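Local coordinates for protein SeviL (Septifer virgatus, PDB 6LF1) that probably acts as a glycan-binding lectin with a beta-trefoil fold, assembling as a dimer of two identical subunits, at residues I9-I14 with D42-F47; N16-G21 with Q120-K125; E61-Q66 with M74-Q79. All blocks are in the same frame, centred on the assembly; numbering follows the deposited sequence.

Contact 1: I9-I14 with D42-F47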
loop_
_atom_site.group_PDB
_atom_site.type_symbol
_atom_site.label_atom_id
_atom_site.label_comp_id
_atom_site.label_asym_id
_atom_site.label_seq_id
_atom_site.Cartn_x
_atom_site.Cartn_y
_atom_site.Cartn_z
ATOM N N ILE A 9 -0.882 4.112 13.816
ATOM C CA ILE A 9 -1.937 4.899 14.453
ATOM C C ILE A 9 -2.006 6.251 13.753
ATOM O O ILE A 9 -0.988 6.937 13.620
ATOM C CB ILE A 9 -1.698 5.091 15.963
ATOM C CG1 ILE A 9 -1.821 3.761 16.708
ATOM C CG2 ILE A 9 -2.680 6.110 16.534
ATOM C CD1 ILE A 9 -3.207 3.157 16.652
ATOM N N GLY A 10 -3.206 6.636 13.317
ATOM C CA GLY A 10 -3.396 7.819 12.506
ATOM C C GLY A 10 -3.931 7.456 11.130
ATOM O O GLY A 10 -4.585 6.421 10.958
ATOM N N LYS A 11 -3.603 8.297 10.148
ATOM C CA LYS A 11 -4.124 8.130 8.795
ATOM C C LYS A 11 -3.393 7.006 8.063
ATOM O O LYS A 11 -2.160 6.997 7.995
ATOM C CB LYS A 11 -3.992 9.433 8.003
ATOM C CG LYS A 11 -4.708 10.639 8.617
ATOM C CD LYS A 11 -6.188 10.671 8.252
ATOM C CE LYS A 11 -6.858 11.933 8.776
ATOM N NZ LYS A 11 -6.727 12.018 10.256
ATOM N N CYS A 12 -4.161 6.092 7.466
ATOM C CA CYS A 12 -3.584 4.896 6.861
ATOM C C CYS A 12 -4.472 4.368 5.738
ATOM O O CYS A 12 -5.674 4.631 5.683
ATOM C CB CYS A 12 -3.389 3.793 7.903
ATOM S SG CYS A 12 -4.947 3.288 8.680
ATOM N N TYR A 13 -3.861 3.608 4.837
ATOM C CA TYR A 13 -4.618 2.779 3.907
ATOM C C TYR A 13 -4.781 1.401 4.529
ATOM O O TYR A 13 -3.981 0.993 5.364
ATOM C CB TYR A 13 -3.907 2.651 2.559
ATOM C CG TYR A 13 -3.759 3.952 1.784
ATOM C CD1 TYR A 13 -2.674 4.790 2.000
ATOM C CD2 TYR A 13 -4.677 4.298 0.805
ATOM C CE1 TYR A 13 -2.522 5.966 1.278
ATOM C CE2 TYR A 13 -4.552 5.479 0.084
ATOM C CZ TYR A 13 -3.469 6.303 0.322
ATOM O OH TYR A 13 -3.330 7.464 -0.401
ATOM N N ILE A 14 -5.822 0.690 4.126
ATOM C CA ILE A 14 -6.099 -0.651 4.636
ATOM C C ILE A 14 -6.230 -1.561 3.418
ATOM O O ILE A 14 -7.267 -1.577 2.751
ATOM C CB ILE A 14 -7.349 -0.686 5.523
ATOM C CG1 ILE A 14 -7.145 0.256 6.710
ATOM C CG2 ILE A 14 -7.617 -2.107 6.010
ATOM C CD1 ILE A 14 -8.316 0.346 7.668
ATOM N N ASP A 42 -10.484 8.616 -0.705
ATOM C CA ASP A 42 -11.458 7.990 0.180
ATOM C C ASP A 42 -11.024 6.606 0.625
ATOM O O ASP A 42 -11.802 5.886 1.257
ATOM C CB ASP A 42 -12.854 7.952 -0.462
ATOM C CG ASP A 42 -12.936 7.068 -1.687
ATOM O OD1 ASP A 42 -11.933 6.429 -2.061
ATOM O OD2 ASP A 42 -14.027 7.013 -2.286
ATOM N N GLN A 43 -9.782 6.233 0.334
ATOM C CA GLN A 43 -9.204 5.017 0.877
ATOM C C GLN A 43 -8.338 5.291 2.100
ATOM O O GLN A 43 -7.703 4.368 2.611
ATOM C CB GLN A 43 -8.392 4.298 -0.203
ATOM C CG GLN A 43 -9.214 3.826 -1.393
ATOM C CD GLN A 43 -8.358 3.631 -2.648
ATOM O OE1 GLN A 43 -7.140 3.486 -2.558
ATOM N NE2 GLN A 43 -8.994 3.640 -3.819
ATOM N N ILE A 44 -8.320 6.528 2.598
ATOM C CA ILE A 44 -7.502 6.902 3.749
ATOM C C ILE A 44 -8.370 6.902 5.002
ATOM O O ILE A 44 -9.333 7.676 5.110
ATOM C CB ILE A 44 -6.835 8.269 3.536
ATOM C CG1 ILE A 44 -5.902 8.213 2.319
ATOM C CG2 ILE A 44 -6.082 8.705 4.790
ATOM C CD1 ILE A 44 -5.313 9.575 1.963
ATOM N N TRP A 45 -7.996 6.067 5.966
ATOM C CA TRP A 45 -8.756 5.843 7.186
ATOM C C TRP A 45 -8.001 6.405 8.381
ATOM O O TRP A 45 -6.789 6.616 8.332
ATOM C CB TRP A 45 -9.013 4.344 7.393
ATOM C CG TRP A 45 -9.820 3.710 6.308
ATOM C CD1 TRP A 45 -9.376 3.308 5.067
ATOM C CD2 TRP A 45 -11.216 3.396 6.353
ATOM N NE1 TRP A 45 -10.417 2.769 4.348
ATOM C CE2 TRP A 45 -11.556 2.813 5.114
ATOM C CE3 TRP A 45 -12.219 3.567 7.321
ATOM C CZ2 TRP A 45 -12.850 2.388 4.817
ATOM C CZ3 TRP A 45 -13.506 3.138 7.029
ATOM C CH2 TRP A 45 -13.813 2.551 5.787
ATOM N N SER A 46 -8.736 6.648 9.468
ATOM C CA SER A 46 -8.140 7.008 10.747
ATOM C C SER A 46 -8.191 5.780 11.648
ATOM O O SER A 46 -9.270 5.312 12.018
ATOM C CB SER A 46 -8.864 8.198 11.374
ATOM O OG SER A 46 -8.223 8.580 12.576
ATOM N N PHE A 47 -7.025 5.245 11.972
ATOM C CA PHE A 47 -6.913 4.088 12.846
ATOM C C PHE A 47 -6.546 4.587 14.235
ATOM O O PHE A 47 -5.461 5.148 14.424
ATOM C CB PHE A 47 -5.857 3.121 12.317
ATOM C CG PHE A 47 -5.913 1.773 12.939
ATOM C CD1 PHE A 47 -6.855 0.849 12.523
ATOM C CD2 PHE A 47 -5.025 1.421 13.939
ATOM C CE1 PHE A 47 -6.914 -0.402 13.093
ATOM C CE2 PHE A 47 -5.076 0.166 14.510
ATOM C CZ PHE A 47 -6.018 -0.744 14.087
HETATM O O HOH W 1 -6.016 10.309 12.462
HETATM O O HOH W 2 -7.608 1.714 2.161
#
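Ile-14 reaches over the indole of Trp-45, its CD1 4.2 Å from the centroid of the Trp-45 five-membered ring, in a CH-pi contact. With its outer torsion fully extended (chi2 179°), the Ile-14 side chain carries its terminal methyl onto the ring at about a right angle to the Trp-45 side chain. Two residues back, the thiol of Cys-12 stands between its own backbone N and carbonyl carbon (chi1 60°), bringing SG to 3.8 Å from Phe-47 CB. The Phe-47 ring is met at its edge by Ile-9 CD1, 3.7 Å from CD2 of Phe-47. Beneath these side chains runs a short antiparallel ladder, in which Gly-10 pairs with Phe-47 and Cys-12 with Trp-45; Trp-45 N donates to Cys-12 O over 2.7 Å, almost straight at 178°. The Gln-43/Trp-45 spacing matches the QxW signature of beta-trefoil lectins, and the indole NE1 bonds to the carbonyl of Ala-23. The ring of Tyr-13 swings round to segment 42-47, where Ile-44 CG1 lies over its face, 4.0 Å from the Tyr-13 centroid. Phe-95 of the second subunit also packs on this tyrosine. On the face carrying Lys-11 and Ser-46 a water links the two side chains, accepting from Lys-11 NZ at 2.9 Å; Ser-46 OG has a further partner in Gln-48 NE2.

Contact 2: N16-G21 with Q120-K125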
loop_
_atom_site.group_PDB
_atom_site.type_symbol
_atom_site.label_atom_id
_atom_site.label_comp_id
_atom_site.label_asym_id
_atom_site.label_seq_id
_atom_site.Cartn_x
_atom_site.Cartn_y
_atom_site.Cartn_z
ATOM N N ASN A 16 -5.537 -5.277 1.159
ATOM C CA ASN A 16 -5.639 -6.724 1.289
ATOM C C ASN A 16 -4.493 -7.413 0.558
ATOM O O ASN A 16 -4.174 -7.065 -0.581
ATOM C CB ASN A 16 -6.971 -7.220 0.731
ATOM C CG ASN A 16 -7.334 -8.605 1.248
ATOM O OD1 ASN A 16 -6.819 -9.617 0.768
ATOM N ND2 ASN A 16 -8.214 -8.652 2.240
ATOM N N ARG A 17 -3.885 -8.409 1.222
ATOM C CA ARG A 17 -2.769 -9.129 0.604
ATOM C C ARG A 17 -3.184 -9.872 -0.662
ATOM O O ARG A 17 -2.376 -10.008 -1.594
ATOM C CB ARG A 17 -2.142 -10.120 1.597
ATOM C CG ARG A 17 -0.732 -10.564 1.184
ATOM C CD ARG A 17 -0.085 -11.498 2.225
ATOM N NE ARG A 17 1.336 -11.721 1.929
ATOM C CZ ARG A 17 1.787 -12.547 0.986
ATOM N NH1 ARG A 17 0.931 -13.241 0.241
ATOM N NH2 ARG A 17 3.097 -12.681 0.784
ATOM N N GLU A 18 -4.426 -10.368 -0.723
ATOM C CA GLU A 18 -4.787 -11.287 -1.800
ATOM C C GLU A 18 -4.925 -10.581 -3.143
ATOM O O GLU A 18 -4.594 -11.163 -4.179
ATOM C CB GLU A 18 -6.084 -12.026 -1.470
ATOM C CG GLU A 18 -6.585 -12.895 -2.633
ATOM C CD GLU A 18 -7.583 -13.946 -2.200
ATOM O OE1 GLU A 18 -7.759 -14.126 -0.975
ATOM O OE2 GLU A 18 -8.183 -14.590 -3.088
ATOM N N ASN A 19 -5.389 -9.329 -3.160
ATOM C CA ASN A 19 -5.644 -8.650 -4.421
ATOM C C ASN A 19 -5.102 -7.227 -4.471
ATOM O O ASN A 19 -5.336 -6.522 -5.467
ATOM C CB ASN A 19 -7.155 -8.636 -4.725
ATOM C CG ASN A 19 -7.956 -7.856 -3.692
ATOM O OD1 ASN A 19 -7.423 -7.423 -2.668
ATOM N ND2 ASN A 19 -9.247 -7.681 -3.959
ATOM N N GLY A 20 -4.390 -6.786 -3.440
ATOM C CA GLY A 20 -3.939 -5.418 -3.382
ATOM C C GLY A 20 -5.044 -4.396 -3.269
ATOM O O GLY A 20 -4.767 -3.196 -3.405
ATOM N N GLY A 21 -6.280 -4.838 -3.017
ATOM C CA GLY A 21 -7.405 -3.924 -2.959
ATOM C C GLY A 21 -7.462 -3.163 -1.648
ATOM O O GLY A 21 -7.082 -3.662 -0.589
ATOM N N GLN A 120 -11.169 -18.387 9.751
ATOM C CA GLN A 120 -9.970 -17.809 9.148
ATOM C C GLN A 120 -9.810 -18.304 7.716
ATOM O O GLN A 120 -9.853 -19.509 7.456
ATOM C CB GLN A 120 -8.726 -18.159 9.966
ATOM C CG GLN A 120 -8.699 -17.571 11.377
ATOM C CD GLN A 120 -7.332 -17.686 12.048
ATOM O OE1 GLN A 120 -6.505 -18.521 11.668
ATOM N NE2 GLN A 120 -7.090 -16.838 13.048
ATOM N N THR A 121 -9.628 -17.371 6.780
ATOM C CA THR A 121 -9.500 -17.695 5.366
ATOM C C THR A 121 -8.365 -16.867 4.776
ATOM O O THR A 121 -7.839 -15.955 5.420
ATOM C CB THR A 121 -10.792 -17.419 4.588
ATOM O OG1 THR A 121 -10.960 -16.001 4.437
ATOM C CG2 THR A 121 -12.003 -18.002 5.318
ATOM N N GLU A 122 -8.020 -17.179 3.522
ATOM C CA GLU A 122 -6.903 -16.544 2.824
ATOM C C GLU A 122 -7.174 -15.096 2.431
ATOM O O GLU A 122 -6.233 -14.397 2.038
ATOM C CB GLU A 122 -6.557 -17.328 1.556
ATOM C CG GLU A 122 -7.605 -17.153 0.457
ATOM C CD GLU A 122 -7.226 -17.814 -0.859
ATOM O OE1 GLU A 122 -6.090 -18.328 -0.975
ATOM O OE2 GLU A 122 -8.072 -17.814 -1.782
ATOM N N SER A 123 -8.421 -14.629 2.501
ATOM C CA SER A 123 -8.763 -13.294 2.037
ATOM C C SER A 123 -8.902 -12.288 3.176
ATOM O O SER A 123 -9.451 -11.201 2.969
ATOM C CB SER A 123 -10.051 -13.342 1.218
ATOM O OG SER A 123 -11.044 -14.066 1.921
ATOM N N GLU A 124 -8.408 -12.620 4.368
ATOM C CA GLU A 124 -8.616 -11.799 5.555
ATOM C C GLU A 124 -7.358 -11.068 6.011
ATOM O O GLU A 124 -7.330 -10.540 7.129
ATOM C CB GLU A 124 -9.158 -12.663 6.695
ATOM C CG GLU A 124 -10.528 -13.227 6.431
ATOM C CD GLU A 124 -10.851 -14.364 7.371
ATOM O OE1 GLU A 124 -9.920 -14.844 8.041
ATOM O OE2 GLU A 124 -12.027 -14.768 7.439
ATOM N N LYS A 125 -6.323 -11.004 5.176
ATOM C CA LYS A 125 -5.034 -10.455 5.573
ATOM C C LYS A 125 -4.925 -9.011 5.097
ATOM O O LYS A 125 -4.969 -8.756 3.888
ATOM C CB LYS A 125 -3.886 -11.281 4.992
ATOM C CG LYS A 125 -4.004 -12.776 5.248
ATOM C CD LYS A 125 -2.958 -13.519 4.449
ATOM C CE LYS A 125 -3.098 -15.015 4.594
ATOM N NZ LYS A 125 -2.007 -15.689 3.849
HETATM O O HOH W 3 -5.845 -11.744 2.326
#
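Asn-16 and Arg-17 meet Ser-123 and Lys-125 where two surface loops of the beta-trefoil come together, the first opening with an Asx turn at Asn-16 and the second holding a type I beta turn from Thr-121 to Glu-124. Two direct bonds join them. Asn-16 ND2 donates to Ser-123 O at 2.9 Å; the acceptor lies near the plane of the amide, whereas the donor stands well above the carbonyl plane. Arg-17 N donates to Lys-125 O, also at 2.9 Å. The other end of the Asn-16 amide makes the Asx turn, OD1 taking Glu-18 N on a lone pair at 2.9 Å, so the amide is gripped from both ends and its rotation is fixed. Glu-18 extends toward the turn, with OE1 3.3 Å from Ser-123 CB. Its OE2 comes within 3.5 Å of Glu-122 OE2, the carboxylate planes 70° apart, and this pairing of like charges might raise the proton affinity of one of them. Farther out, Asp-108 holds the Ser-123 hydroxyl, Asp-92 forms a salt bridge with Lys-125 NZ, and the Arg-17 guanidinium makes a cation-pi contact with Phe-95 of the same chain. Backbone bonds from Arg-17 reach the second subunit, placing the contact beside the dimer interface. Between the loops sits a water that accepts from Lys-125 N at 3.0 Å and lies 2.7 Å from Glu-122 O and 2.8 Å from Asn-16 OD1.

Contact 3: E61-Q66 with M74-Q79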
loop_
_atom_site.group_PDB
_atom_site.type_symbol
_atom_site.label_atom_id
_atom_site.label_comp_id
_atom_site.label_asym_id
_atom_site.label_seq_id
_atom_site.Cartn_x
_atom_site.Cartn_y
_atom_site.Cartn_z
ATOM N N GLU A 61 -14.603 10.184 7.700
ATOM C CA GLU A 61 -15.707 11.122 7.482
ATOM C C GLU A 61 -16.601 11.222 8.714
ATOM O O GLU A 61 -17.827 11.290 8.605
ATOM C CB GLU A 61 -16.524 10.725 6.247
ATOM C CG GLU A 61 -15.771 10.892 4.931
ATOM C CD GLU A 61 -15.357 12.336 4.688
ATOM O OE1 GLU A 61 -16.194 13.232 4.928
ATOM O OE2 GLU A 61 -14.194 12.580 4.284
ATOM N N SER A 62 -15.977 11.220 9.889
ATOM C CA SER A 62 -16.661 11.278 11.182
ATOM C C SER A 62 -17.535 10.051 11.435
ATOM O O SER A 62 -18.465 10.106 12.249
ATOM C CB SER A 62 -17.496 12.555 11.322
ATOM O OG SER A 62 -16.691 13.708 11.144
ATOM N N LYS A 63 -17.265 8.938 10.757
ATOM C CA LYS A 63 -18.000 7.695 10.951
ATOM C C LYS A 63 -17.017 6.579 11.284
ATOM O O LYS A 63 -15.801 6.761 11.215
ATOM C CB LYS A 63 -18.813 7.315 9.712
ATOM C CG LYS A 63 -19.895 8.307 9.317
ATOM C CD LYS A 63 -20.906 7.618 8.420
ATOM C CE LYS A 63 -21.811 8.604 7.713
ATOM N NZ LYS A 63 -22.521 9.460 8.689
ATOM N N PHE A 64 -17.559 5.407 11.627
ATOM C CA PHE A 64 -16.760 4.285 12.108
ATOM C C PHE A 64 -17.193 2.984 11.452
ATOM O O PHE A 64 -18.385 2.703 11.342
ATOM C CB PHE A 64 -16.884 4.120 13.626
ATOM C CG PHE A 64 -16.460 5.321 14.397
ATOM C CD1 PHE A 64 -15.123 5.533 14.690
ATOM C CD2 PHE A 64 -17.392 6.251 14.819
ATOM C CE1 PHE A 64 -14.725 6.641 15.399
ATOM C CE2 PHE A 64 -16.999 7.361 15.526
ATOM C CZ PHE A 64 -15.664 7.560 15.816
ATOM N N LEU A 65 -16.214 2.166 11.066
ATOM C CA LEU A 65 -16.503 0.863 10.480
ATOM C C LEU A 65 -17.048 -0.095 11.534
ATOM O O LEU A 65 -16.455 -0.263 12.603
ATOM C CB LEU A 65 -15.233 0.283 9.848
ATOM C CG LEU A 65 -15.409 -1.008 9.048
ATOM C CD1 LEU A 65 -16.099 -0.723 7.724
ATOM C CD2 LEU A 65 -14.066 -1.687 8.807
ATOM N N GLN A 66 -18.182 -0.722 11.242
ATOM C CA GLN A 66 -18.812 -1.623 12.195
ATOM C C GLN A 66 -19.264 -2.899 11.497
ATOM O O GLN A 66 -19.360 -2.980 10.267
ATOM C CB GLN A 66 -20.010 -0.954 12.888
ATOM C CG GLN A 66 -21.186 -0.734 11.962
ATOM C CD GLN A 66 -22.505 -0.488 12.699
ATOM O OE1 GLN A 66 -22.839 -1.188 13.659
ATOM N NE2 GLN A 66 -23.253 0.513 12.250
ATOM N N MET A 74 -21.064 1.381 7.875
ATOM C CA MET A 74 -20.526 2.472 8.665
ATOM C C MET A 74 -21.484 2.795 9.814
ATOM O O MET A 74 -22.666 2.441 9.785
ATOM C CB MET A 74 -20.267 3.702 7.791
ATOM C CG MET A 74 -19.185 3.480 6.733
ATOM S SD MET A 74 -17.560 3.013 7.393
ATOM C CE MET A 74 -16.989 4.546 8.122
ATOM N N SER A 75 -20.945 3.442 10.847
ATOM C CA SER A 75 -21.721 3.877 12.004
ATOM C C SER A 75 -21.400 5.333 12.313
ATOM O O SER A 75 -20.232 5.735 12.292
ATOM C CB SER A 75 -21.430 2.994 13.236
ATOM O OG SER A 75 -21.940 3.579 14.435
ATOM N N ASP A 76 -22.444 6.128 12.600
ATOM C CA ASP A 76 -22.225 7.524 12.971
ATOM C C ASP A 76 -21.566 7.651 14.335
ATOM O O ASP A 76 -20.862 8.634 14.591
ATOM C CB ASP A 76 -23.544 8.295 12.985
ATOM C CG ASP A 76 -24.083 8.554 11.600
ATOM O OD1 ASP A 76 -23.344 8.329 10.617
ATOM O OD2 ASP A 76 -25.254 8.980 11.494
ATOM N N ILE A 77 -21.793 6.677 15.213
ATOM C CA ILE A 77 -21.381 6.725 16.607
ATOM C C ILE A 77 -20.448 5.555 16.892
ATOM O O ILE A 77 -20.528 4.503 16.251
ATOM C CB ILE A 77 -22.629 6.694 17.526
ATOM C CG1 ILE A 77 -23.463 7.951 17.288
ATOM C CG2 ILE A 77 -22.262 6.554 19.000
ATOM C CD1 ILE A 77 -22.685 9.232 17.448
ATOM N N GLU A 78 -19.554 5.747 17.867
ATOM C CA GLU A 78 -18.656 4.683 18.314
ATOM C C GLU A 78 -19.435 3.724 19.217
ATOM O O GLU A 78 -19.383 3.784 20.448
ATOM C CB GLU A 78 -17.435 5.265 19.018
ATOM C CG GLU A 78 -16.393 4.213 19.387
ATOM C CD GLU A 78 -15.119 4.804 19.975
ATOM O OE1 GLU A 78 -14.500 4.142 20.843
ATOM O OE2 GLU A 78 -14.734 5.922 19.564
ATOM N N GLN A 79 -20.176 2.823 18.580
ATOM C CA GLN A 79 -20.854 1.744 19.276
ATOM C C GLN A 79 -19.884 0.593 19.529
ATOM O O GLN A 79 -18.795 0.529 18.957
ATOM C CB GLN A 79 -22.048 1.241 18.464
ATOM C CG GLN A 79 -22.927 2.313 17.873
ATOM C CD GLN A 79 -24.051 1.727 17.040
ATOM O OE1 GLN A 79 -24.916 1.017 17.559
ATOM N NE2 GLN A 79 -24.038 2.009 15.737
#
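Phe-64 and Ser-75 face each other as an antiparallel hydrogen-bonded pair in the hairpin of strands 63-67 and 72-75, with Phe-64 N to Ser-75 O at 2.8 Å and Ser-75 N to Phe-64 O at 2.7 Å. Side chains pack closely next to these bonds. Met-74, bent at both chi2 and chi3, curls back across the neighbouring strand until its CE is 3.7 Å from Lys-63 CB and its SD 4.0 Å from Leu-65 CD1. The buried amide of Gln-66, beside Ser-75, is held at both ends: NE2 donates to Met-74 O at 3.2 Å, the acceptor lying in the plane of the Gln-66 amide and the donor above the carbonyl plane of Met-74, while OE1 bonds to the hydroxyl of Thr-81. Gln-79 NE2 in turn donates to Ser-75 OG at 2.9 Å. Beyond the last strand residue the contact loosens. The Phe-64 ring receives Glu-78 CB over one face, 4.1 Å from CE2 of Phe-64 and offset toward the rim. Toward the solvent, Lys-63 and exposed Asp-76 lie side by side and point the same way; their NZ and OD1 are paired as a salt bridge, although the modelled separation is too short to be taken literally. The sequence of bonds thus runs from a buried amide whose polar atoms both find partners to a charged pair at the surface, where water would probably weaken the attraction.

How the contacts relate
Contacts 1 and 3 reach the same antiparallel sheet, contact 1 at strand 45-49 and contact 3 at strands 63-67 and 72-75. Their centres are about 14 Å apart, and they touch directly where CZ3 of Trp-45 packs 3.9 Å from CE of Met-74. Contact 2 adjoins contact 1 only along the chain, residues 9-14 leading into 16-21, with centres about 17 Å apart. It lies across the chain's centre from contact 3, about 23 Å between centres and about 11 Å between nearest atoms. By closing the loop between residues 21 and 120, it encloses contact 3 in sequence. Contacts 1 and 2 both meet the second subunit, whereas contact 3 does not.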